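Local coordinates for PqqA binding protein (Xanthomonas campestris pv. campestris, PDB 3G2B), which probably binds the peptide PqqA and presents it to the enzyme PqqE during biosynthesis of the redox cofactor pyrroloquinoline quinone, at residues 46-51 against 63-68; 37-42 against 88-93; 18-23 against 31-36. All coordinates share one frame; numbering follows the deposited sequence.

How the contacts relate
Strand 29-41 takes part in contacts 2 and 3 and leads into contact 1. Its first part forms a hairpin with strand 20-24 (contact 3), its second part passes the end of helix 73-89 (contact 2), and the chain then runs on into helix 44-51, which packs on helix 58-68 (contact 1). Contact 1 is nested in the loop that contact 2 closes, and the two touch where A49 CB meets L41 CD1 at 3.6 Å; their centres are about 17 Å apart. Contacts 2 and 3 adjoin in sequence, with centres about 19 Å apart, whereas the centres of contacts 1 and 3 are about 35 Å apart. All three touch the second subunit, and the two phosphate ions lie at contact 2.

Contact 1 (46-51 against 63-68); sequences LVVAQR and QTLAAE
L65 points into the side of helix 44-51 and meets V47, V48 and R51, joining helices 44-51 and 58-68 of the helical part of PqqD, a family grouped with the helix-turn-helix proteins. The axes of the two short segments come within 11.5 Å of each other and run closer to antiparallel than parallel. L65 divides its methyls: CD1 lies 3.7 Å from CG2 of V48, whose side chain it crosses at about a right angle, while CD2 packs 3.5 Å from CG1 of V47. L65 CD2 also lies 3.2 Å from R51 NH2, at a slant to the guanidinium, neither over its face nor at its edge. V48 also rests on V80 and L83 of helix 73-89.

R51 covers the outer margin. With chi1 and chi2 both near -60° its chain folds back, laying the guanidinium over V47 CG1, which sits 3.9 Å from that plane, beneath its centre. One edge faces Q50 OE1, the acceptor of R51 NE at 2.9 Å. The E68 carboxylate is turned 77° from the guanidinium. In a salt bridge, OE1 of E68 takes R51 NH1 at 3.1 Å through its syn lone pair; R51 NH2, 3.3 Å from the same OE1, adds a weak bond.

Contact 2 (37-42 against 88-93); sequences RVVELD and HQKRLL. With PO4 (phosphate ion), chain B; PO4 (phosphate ion), chain C.
V39 and L92 meet methyl to methyl, CG2 against CD1 at 3.8 Å, where strand 29-41 passes the end of helix 73-89. This is the close-packed part. V39 CG2 also lies 3.6 Å from CD of K90, whose aliphatic chain crosses the valine obliquely, and L87 of the same helix backs both V39 and L92. Next to it the R37 guanidinium holds a backbone oxygen: NH2 donates to K90 O at 2.8 Å with an N-H...O angle of 152°, the donor tilted from the carbonyl plane, and NH1 adds a weak second bond.

The other side is looser and built of ions and water. One phosphate, probably from the crystallisation liquor, takes R37 NH2 on O1 at 3.1 Å and K90 NZ on O2 at 2.7 Å; the bend at chi4 of K90 (-59°) turns its ammonium to the ion. R91, bent at chi2 and chi3, holds a second phosphate at the edge of its guanidinium through NE and NH1. A water donates to R91 O and to that ion and accepts a weak bond from R37 NH1. R16 of this chain and R16, R37, K90 and R91 of the second subunit also donate to the phosphates, whose charge probably offsets the gathered cations. At the helix end, L92 N bonds to L87 O and R91 N to H88 O, with R91 at positive phi: a Schellman motif.

Contact 3 (18-23 against 31-36); sequences GVRLQH and VLLAPE
The carbonyl oxygen of R20 receives the amide N of L33 at 2.8 Å, in the carbonyl plane. The CA of L32 also closes on R20 O, 3.4 Å away, in a CA-H...O contact. The amide bond belongs to the antiparallel beta hairpin of strands 20-24 and 29-41. R20 and L33 form one hydrogen-bonded pair, returned by R20 N to L33 O; Q22 and V31 form the next, with Q22 N donating to V31 O at 2.8 Å and V31 N to Q22 O at 2.9 Å. L21 and L32 stand between them as the non-hydrogen-bonded pair. The N-to-C directions of strands 20-23 and 31-34 differ by 132°, so the ladder is visibly twisted.

L21 and L32 share one face of the sheet, CD1 of L21 4.2 Å from CD2 of L32. Both turn to the second subunit, L21 packing on its L46 and L32 on its L41. R20, Q22, V31 and L33 occupy the other face. There Q22 carries CG anti to its N (chi1 166°) and stays extended beyond it, which lays the side chain alongside V31, pointing the same way, with the amide NE2 4.0 Å from V31 CG2. L33 crosses Q22 at about a right angle, bringing its CD1 methyl near the same NE2.

On its other edge strand 29-41 continues the sheet: V31 to A34 pair in an antiparallel ladder with a strand of the second subunit. Toward the opening of the hairpin the regular ladder gives out. V19 CA-H still reaches L33 O, with CA at 3.2 Å, making this oxygen a shared acceptor with R20 N. Beyond it the P35 ring lies against the G18 backbone and obliquely across V19, whose CG2 sits 3.9 Å from P35 CD.

Contact 1 (46-51 against 63-68)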
loop_
_atom_site.group_PDB
_atom_site.type_symbol
_atom_site.label_atom_id
_atom_site.label_comp_id
_atom_site.label_asym_id
_atom_site.label_seq_id
_atom_site.Cartn_x
_atom_site.Cartn_y
_atom_site.Cartn_z
ATOM N N LEU A 46 -11.426 -15.634 -3.306
ATOM C CA LEU A 46 -11.146 -16.321 -2.051
ATOM C C LEU A 46 -10.247 -17.524 -2.337
ATOM O O LEU A 46 -9.265 -17.770 -1.631
ATOM C CB LEU A 46 -12.463 -16.788 -1.415
ATOM C CG LEU A 46 -12.354 -17.726 -0.215
ATOM C CD1 LEU A 46 -11.557 -17.042 0.897
ATOM C CD2 LEU A 46 -13.755 -18.102 0.266
ATOM N N VAL A 47 -10.577 -18.270 -3.388
ATOM C CA VAL A 47 -9.795 -19.442 -3.756
ATOM C C VAL A 47 -8.404 -19.058 -4.251
ATOM O O VAL A 47 -7.414 -19.680 -3.878
ATOM C CB VAL A 47 -10.507 -20.262 -4.855
ATOM C CG1 VAL A 47 -9.721 -21.530 -5.149
ATOM C CG2 VAL A 47 -11.926 -20.606 -4.408
ATOM N N VAL A 48 -8.332 -18.027 -5.087
ATOM C CA VAL A 48 -7.052 -17.584 -5.628
ATOM C C VAL A 48 -6.085 -17.194 -4.517
ATOM O O VAL A 48 -4.919 -17.585 -4.532
ATOM C CB VAL A 48 -7.232 -16.379 -6.577
ATOM C CG1 VAL A 48 -5.866 -15.861 -7.030
ATOM C CG2 VAL A 48 -8.077 -16.779 -7.775
ATOM N N ALA A 49 -6.570 -16.418 -3.554
ATOM C CA ALA A 49 -5.736 -15.979 -2.444
ATOM C C ALA A 49 -5.170 -17.174 -1.683
ATOM O O ALA A 49 -4.037 -17.142 -1.212
ATOM C CB ALA A 49 -6.549 -15.098 -1.508
ATOM N N GLN A 50 -5.969 -18.229 -1.573
ATOM C CA GLN A 50 -5.562 -19.437 -0.866
ATOM C C GLN A 50 -4.553 -20.231 -1.689
ATOM O O GLN A 50 -3.682 -20.903 -1.133
ATOM C CB GLN A 50 -6.799 -20.296 -0.564
ATOM C CG GLN A 50 -6.544 -21.588 0.215
ATOM C CD GLN A 50 -6.179 -22.761 -0.676
ATOM O OE1 GLN A 50 -6.789 -22.968 -1.723
ATOM N NE2 GLN A 50 -5.192 -23.544 -0.256
ATOM N N ARG A 51 -4.660 -20.129 -3.011
ATOM C CA ARG A 51 -3.770 -20.857 -3.911
ATOM C C ARG A 51 -2.374 -20.261 -4.090
ATOM O O ARG A 51 -1.462 -20.964 -4.526
ATOM C CB ARG A 51 -4.439 -21.031 -5.282
ATOM C CG ARG A 51 -5.697 -21.887 -5.241
ATOM C CD ARG A 51 -5.395 -23.270 -4.679
ATOM N NE ARG A 51 -6.606 -24.052 -4.446
ATOM C CZ ARG A 51 -7.298 -24.678 -5.394
ATOM N NH1 ARG A 51 -8.388 -25.360 -5.073
ATOM N NH2 ARG A 51 -6.895 -24.640 -6.656
ATOM N N GLN A 63 -5.360 -21.963 -14.883
ATOM C CA GLN A 63 -5.580 -23.225 -15.586
ATOM C C GLN A 63 -6.168 -24.260 -14.624
ATOM O O GLN A 63 -7.124 -24.957 -14.960
ATOM C CB GLN A 63 -4.258 -23.734 -16.166
ATOM C CG GLN A 63 -4.238 -25.233 -16.502
ATOM C CD GLN A 63 -5.164 -25.622 -17.640
ATOM O OE1 GLN A 63 -5.456 -26.806 -17.832
ATOM N NE2 GLN A 63 -5.618 -24.641 -18.408
ATOM N N THR A 64 -5.598 -24.335 -13.424
ATOM C CA THR A 64 -6.056 -25.269 -12.398
ATOM C C THR A 64 -7.501 -24.978 -12.001
ATOM O O THR A 64 -8.358 -25.864 -12.031
ATOM C CB THR A 64 -5.165 -25.179 -11.133
ATOM O OG1 THR A 64 -3.838 -25.618 -11.453
ATOM C CG2 THR A 64 -5.723 -26.042 -10.010
ATOM N N LEU A 65 -7.773 -23.732 -11.637
ATOM C CA LEU A 65 -9.122 -23.353 -11.225
ATOM C C LEU A 65 -10.163 -23.509 -12.327
ATOM O O LEU A 65 -11.282 -23.960 -12.072
ATOM C CB LEU A 65 -9.136 -21.913 -10.706
ATOM C CG LEU A 65 -8.327 -21.660 -9.432
ATOM C CD1 LEU A 65 -8.563 -20.230 -8.953
ATOM C CD2 LEU A 65 -8.744 -22.656 -8.355
ATOM N N ALA A 66 -9.814 -23.146 -13.557
ATOM C CA ALA A 66 -10.780 -23.273 -14.636
ATOM C C ALA A 66 -11.138 -24.743 -14.828
ATOM O O ALA A 66 -12.298 -25.080 -15.052
ATOM C CB ALA A 66 -10.226 -22.676 -15.934
ATOM N N ALA A 67 -10.142 -25.618 -14.721
ATOM C CA ALA A 67 -10.384 -27.046 -14.885
ATOM C C ALA A 67 -11.236 -27.576 -13.735
ATOM O O ALA A 67 -12.159 -28.360 -13.954
ATOM C CB ALA A 67 -9.061 -27.801 -14.954
ATOM N N GLU A 68 -10.931 -27.140 -12.514
ATOM C CA GLU A 68 -11.680 -27.581 -11.341
ATOM C C GLU A 68 -13.132 -27.120 -11.367
ATOM O O GLU A 68 -14.033 -27.862 -10.975
ATOM C CB GLU A 68 -11.030 -27.065 -10.053
ATOM C CG GLU A 68 -9.612 -27.553 -9.817
ATOM C CD GLU A 68 -9.076 -27.152 -8.456
ATOM O OE1 GLU A 68 -9.592 -26.182 -7.863
ATOM O OE2 GLU A 68 -8.122 -27.803 -7.981
#

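Contact 2 (37-42 against 88-93)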
loop_
_atom_site.group_PDB
_atom_site.type_symbol
_atom_site.label_atom_id
_atom_site.label_comp_id
_atom_site.label_asym_id
_atom_site.label_seq_id
_atom_site.Cartn_x
_atom_site.Cartn_y
_atom_site.Cartn_z
ATOM N N ARG A 37 -5.303 -3.355 7.963
ATOM C CA ARG A 37 -6.288 -3.121 6.916
ATOM C C ARG A 37 -7.101 -4.373 6.631
ATOM O O ARG A 37 -6.684 -5.489 6.951
ATOM C CB ARG A 37 -5.600 -2.653 5.634
ATOM C CG ARG A 37 -4.951 -1.278 5.739
ATOM C CD ARG A 37 -4.058 -1.023 4.535
ATOM N NE ARG A 37 -2.868 -1.868 4.560
ATOM C CZ ARG A 37 -2.169 -2.205 3.480
ATOM N NH1 ARG A 37 -1.094 -2.973 3.593
ATOM N NH2 ARG A 37 -2.556 -1.786 2.283
ATOM N N VAL A 38 -8.269 -4.169 6.035
ATOM C CA VAL A 38 -9.171 -5.259 5.693
ATOM C C VAL A 38 -9.489 -5.165 4.208
ATOM O O VAL A 38 -9.897 -4.109 3.718
ATOM C CB VAL A 38 -10.484 -5.163 6.505
ATOM C CG1 VAL A 38 -11.422 -6.299 6.127
ATOM C CG2 VAL A 38 -10.177 -5.206 7.991
ATOM N N VAL A 39 -9.282 -6.265 3.490
ATOM C CA VAL A 39 -9.556 -6.306 2.062
ATOM C C VAL A 39 -10.537 -7.446 1.795
ATOM O O VAL A 39 -10.236 -8.606 2.063
ATOM C CB VAL A 39 -8.255 -6.534 1.252
ATOM C CG1 VAL A 39 -8.567 -6.620 -0.226
ATOM C CG2 VAL A 39 -7.270 -5.395 1.523
ATOM N N GLU A 40 -11.713 -7.107 1.275
ATOM C CA GLU A 40 -12.740 -8.106 0.995
ATOM C C GLU A 40 -12.405 -8.988 -0.206
ATOM O O GLU A 40 -11.930 -8.502 -1.233
ATOM C CB GLU A 40 -14.087 -7.416 0.764
ATOM C CG GLU A 40 -15.230 -8.374 0.449
ATOM C CD GLU A 40 -16.563 -7.663 0.280
ATOM O OE1 GLU A 40 -17.579 -8.350 0.038
ATOM O OE2 GLU A 40 -16.596 -6.418 0.386
ATOM N N LEU A 41 -12.653 -10.286 -0.056
ATOM C CA LEU A 41 -12.407 -11.280 -1.103
ATOM C C LEU A 41 -13.716 -12.014 -1.343
ATOM O O LEU A 41 -14.317 -12.522 -0.402
ATOM C CB LEU A 41 -11.375 -12.308 -0.643
ATOM C CG LEU A 41 -9.913 -11.929 -0.447
ATOM C CD1 LEU A 41 -9.148 -13.131 0.100
ATOM C CD2 LEU A 41 -9.332 -11.487 -1.771
ATOM N N ASP A 42 -14.170 -12.086 -2.584
ATOM C CA ASP A 42 -15.415 -12.793 -2.823
ATOM C C ASP A 42 -15.311 -13.852 -3.900
ATOM O O ASP A 42 -14.564 -13.709 -4.865
ATOM C CB ASP A 42 -16.537 -11.810 -3.165
ATOM C CG ASP A 42 -16.209 -10.938 -4.344
ATOM O OD1 ASP A 42 -16.007 -11.486 -5.446
ATOM O OD2 ASP A 42 -16.155 -9.701 -4.168
ATOM N N HIS A 88 -1.758 -6.513 -5.289
ATOM C CA HIS A 88 -0.387 -6.031 -5.379
ATOM C C HIS A 88 -0.372 -4.528 -5.094
ATOM O O HIS A 88 0.499 -4.030 -4.385
ATOM C CB HIS A 88 0.186 -6.298 -6.771
ATOM C CG HIS A 88 1.620 -5.895 -6.917
ATOM N ND1 HIS A 88 2.099 -5.242 -8.031
ATOM C CD2 HIS A 88 2.681 -6.061 -6.092
ATOM C CE1 HIS A 88 3.394 -5.021 -7.886
ATOM N NE2 HIS A 88 3.772 -5.508 -6.719
ATOM N N GLN A 89 -1.348 -3.810 -5.641
ATOM C CA GLN A 89 -1.428 -2.369 -5.427
ATOM C C GLN A 89 -1.561 -2.065 -3.941
ATOM O O GLN A 89 -1.029 -1.062 -3.452
ATOM C CB GLN A 89 -2.625 -1.785 -6.176
ATOM C CG GLN A 89 -2.524 -1.897 -7.687
ATOM C CD GLN A 89 -3.739 -1.331 -8.387
ATOM O OE1 GLN A 89 -4.874 -1.637 -8.022
ATOM N NE2 GLN A 89 -3.510 -0.509 -9.406
ATOM N N LYS A 90 -2.256 -2.947 -3.228
ATOM C CA LYS A 90 -2.472 -2.778 -1.797
ATOM C C LYS A 90 -1.292 -3.238 -0.943
ATOM O O LYS A 90 -1.391 -3.284 0.282
ATOM C CB LYS A 90 -3.757 -3.493 -1.374
ATOM C CG LYS A 90 -5.022 -2.836 -1.928
ATOM C CD LYS A 90 -6.282 -3.517 -1.426
ATOM C CE LYS A 90 -7.544 -2.886 -2.007
ATOM N NZ LYS A 90 -7.684 -1.434 -1.686
ATOM N N ARG A 91 -0.179 -3.568 -1.600
ATOM C CA ARG A 91 1.051 -3.993 -0.925
ATOM C C ARG A 91 0.855 -5.258 -0.094
ATOM O O ARG A 91 1.413 -5.384 1.000
ATOM C CB ARG A 91 1.546 -2.878 0.005
ATOM C CG ARG A 91 1.229 -1.461 -0.458
ATOM C CD ARG A 91 2.266 -0.920 -1.408
ATOM N NE ARG A 91 3.566 -0.772 -0.759
ATOM C CZ ARG A 91 4.632 -0.243 -1.348
ATOM N NH1 ARG A 91 5.779 -0.148 -0.690
ATOM N NH2 ARG A 91 4.547 0.199 -2.594
ATOM N N LEU A 92 0.080 -6.205 -0.606
ATOM C CA LEU A 92 -0.182 -7.423 0.147
ATOM C C LEU A 92 0.582 -8.643 -0.350
ATOM O O LEU A 92 0.536 -9.694 0.285
ATOM C CB LEU A 92 -1.681 -7.735 0.116
ATOM C CG LEU A 92 -2.640 -6.641 0.594
ATOM C CD1 LEU A 92 -4.072 -7.115 0.417
ATOM C CD2 LEU A 92 -2.356 -6.312 2.046
ATOM N N LEU A 93 1.307 -8.501 -1.457
ATOM C CA LEU A 93 2.008 -9.643 -2.034
ATOM C C LEU A 93 3.518 -9.558 -2.155
ATOM O O LEU A 93 4.099 -8.472 -2.205
ATOM C CB LEU A 93 1.462 -9.918 -3.436
ATOM C CG LEU A 93 -0.052 -9.934 -3.642
ATOM C CD1 LEU A 93 -0.352 -10.098 -5.133
ATOM C CD2 LEU A 93 -0.673 -11.050 -2.831
HETATM P P PO4 B . -6.016 0.214 1.276
HETATM O O1 PO4 B . -4.453 0.421 1.246
HETATM O O2 PO4 B . -6.623 0.559 -0.139
HETATM O O3 PO4 B . -6.336 -1.285 1.646
HETATM O O4 PO4 B . -6.654 1.161 2.361
HETATM P P PO4 C . 5.183 -1.383 3.014
HETATM O O1 PO4 C . 3.756 -1.399 2.343
HETATM O O2 PO4 C . 6.276 -1.046 1.927
HETATM O O3 PO4 C . 5.210 -0.296 4.156
HETATM O O4 PO4 C . 5.490 -2.796 3.640
HETATM O O HOH W 1 1.995 -3.826 2.947
#

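Contact 3 (18-23 against 31-36)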
loop_
_atom_site.group_PDB
_atom_site.type_symbol
_atom_site.label_atom_id
_atom_site.label_comp_id
_atom_site.label_asym_id
_atom_site.label_seq_id
_atom_site.Cartn_x
_atom_site.Cartn_y
_atom_site.Cartn_z
ATOM N N GLY A 18 -5.847 6.804 11.366
ATOM C CA GLY A 18 -5.118 5.719 11.987
ATOM C C GLY A 18 -3.621 5.795 11.776
ATOM O O GLY A 18 -2.864 5.154 12.505
ATOM N N VAL A 19 -3.182 6.555 10.777
ATOM C CA VAL A 19 -1.751 6.686 10.534
ATOM C C VAL A 19 -1.249 7.736 11.507
ATOM O O VAL A 19 -1.597 8.910 11.405
ATOM C CB VAL A 19 -1.450 7.137 9.092
ATOM C CG1 VAL A 19 0.048 7.324 8.906
ATOM C CG2 VAL A 19 -1.971 6.103 8.108
ATOM N N ARG A 20 -0.437 7.315 12.467
ATOM C CA ARG A 20 0.057 8.268 13.444
ATOM C C ARG A 20 1.563 8.304 13.585
ATOM O O ARG A 20 2.258 7.324 13.331
ATOM C CB ARG A 20 -0.595 8.000 14.801
ATOM C CG ARG A 20 -0.350 6.621 15.372
ATOM C CD ARG A 20 -1.335 6.341 16.502
ATOM N NE ARG A 20 -1.100 5.058 17.157
ATOM C CZ ARG A 20 -0.109 4.819 18.010
ATOM N NH1 ARG A 20 0.022 3.615 18.553
ATOM N NH2 ARG A 20 0.746 5.782 18.328
ATOM N N LEU A 21 2.058 9.469 13.978
ATOM C CA LEU A 21 3.481 9.672 14.169
ATOM C C LEU A 21 3.854 9.162 15.555
ATOM O O LEU A 21 3.146 9.426 16.526
ATOM C CB LEU A 21 3.804 11.163 14.059
ATOM C CG LEU A 21 5.269 11.572 14.190
ATOM C CD1 LEU A 21 6.070 10.956 13.056
ATOM C CD2 LEU A 21 5.376 13.091 14.155
ATOM N N GLN A 22 4.952 8.418 15.643
ATOM C CA GLN A 22 5.420 7.894 16.921
ATOM C C GLN A 22 6.922 8.059 17.074
ATOM O O GLN A 22 7.688 7.847 16.132
ATOM C CB GLN A 22 5.085 6.406 17.092
ATOM C CG GLN A 22 5.851 5.765 18.259
ATOM C CD GLN A 22 5.569 4.282 18.442
ATOM O OE1 GLN A 22 4.660 3.891 19.179
ATOM N NE2 GLN A 22 6.348 3.448 17.764
ATOM N N HIS A 23 7.331 8.438 18.276
ATOM C CA HIS A 23 8.736 8.601 18.584
ATOM C C HIS A 23 9.193 7.276 19.201
ATOM O O HIS A 23 8.870 6.984 20.358
ATOM C CB HIS A 23 8.918 9.737 19.595
ATOM C CG HIS A 23 10.343 10.004 19.960
ATOM N ND1 HIS A 23 10.699 10.745 21.067
ATOM C CD2 HIS A 23 11.501 9.642 19.361
ATOM C CE1 HIS A 23 12.016 10.827 21.133
ATOM N NE2 HIS A 23 12.526 10.167 20.109
ATOM N N VAL A 31 8.678 7.286 13.471
ATOM C CA VAL A 31 8.031 6.468 12.458
ATOM C C VAL A 31 6.564 6.825 12.319
ATOM O O VAL A 31 6.000 7.551 13.139
ATOM C CB VAL A 31 8.093 4.957 12.821
ATOM C CG1 VAL A 31 9.536 4.517 13.046
ATOM C CG2 VAL A 31 7.265 4.689 14.073
ATOM N N LEU A 32 5.963 6.328 11.246
ATOM C CA LEU A 32 4.539 6.487 11.020
ATOM C C LEU A 32 4.036 5.070 11.217
ATOM O O LEU A 32 4.617 4.124 10.677
ATOM C CB LEU A 32 4.229 6.934 9.590
ATOM C CG LEU A 32 4.485 8.401 9.258
ATOM C CD1 LEU A 32 4.234 8.634 7.776
ATOM C CD2 LEU A 32 3.573 9.289 10.091
ATOM N N LEU A 33 2.987 4.918 12.013
ATOM C CA LEU A 33 2.406 3.606 12.257
ATOM C C LEU A 33 1.140 3.543 11.425
ATOM O O LEU A 33 0.231 4.352 11.618
ATOM C CB LEU A 33 2.047 3.432 13.735
ATOM C CG LEU A 33 3.169 3.559 14.763
ATOM C CD1 LEU A 33 4.229 2.504 14.503
ATOM C CD2 LEU A 33 3.761 4.953 14.688
ATOM N N ALA A 34 1.097 2.604 10.486
ATOM C CA ALA A 34 -0.068 2.428 9.620
ATOM C C ALA A 34 -0.947 1.360 10.259
ATOM O O ALA A 34 -0.457 0.319 10.688
ATOM C CB ALA A 34 0.371 1.987 8.237
ATOM N N PRO A 35 -2.264 1.603 10.326
ATOM C CA PRO A 35 -3.198 0.650 10.923
ATOM C C PRO A 35 -3.421 -0.607 10.096
ATOM O O PRO A 35 -3.157 -0.629 8.892
ATOM C CB PRO A 35 -4.476 1.467 11.057
ATOM C CG PRO A 35 -4.425 2.329 9.842
ATOM C CD PRO A 35 -2.978 2.789 9.818
ATOM N N GLU A 36 -3.904 -1.650 10.760
ATOM C CA GLU A 36 -4.206 -2.904 10.088
ATOM C C GLU A 36 -5.276 -2.591 9.050
ATOM O O GLU A 36 -6.066 -1.661 9.230
ATOM C CB GLU A 36 -4.742 -3.926 11.094
ATOM C CG GLU A 36 -3.748 -4.301 12.177
ATOM C CD GLU A 36 -4.290 -5.352 13.129
ATOM O OE1 GLU A 36 -3.549 -5.754 14.051
ATOM O OE2 GLU A 36 -5.454 -5.775 12.953
#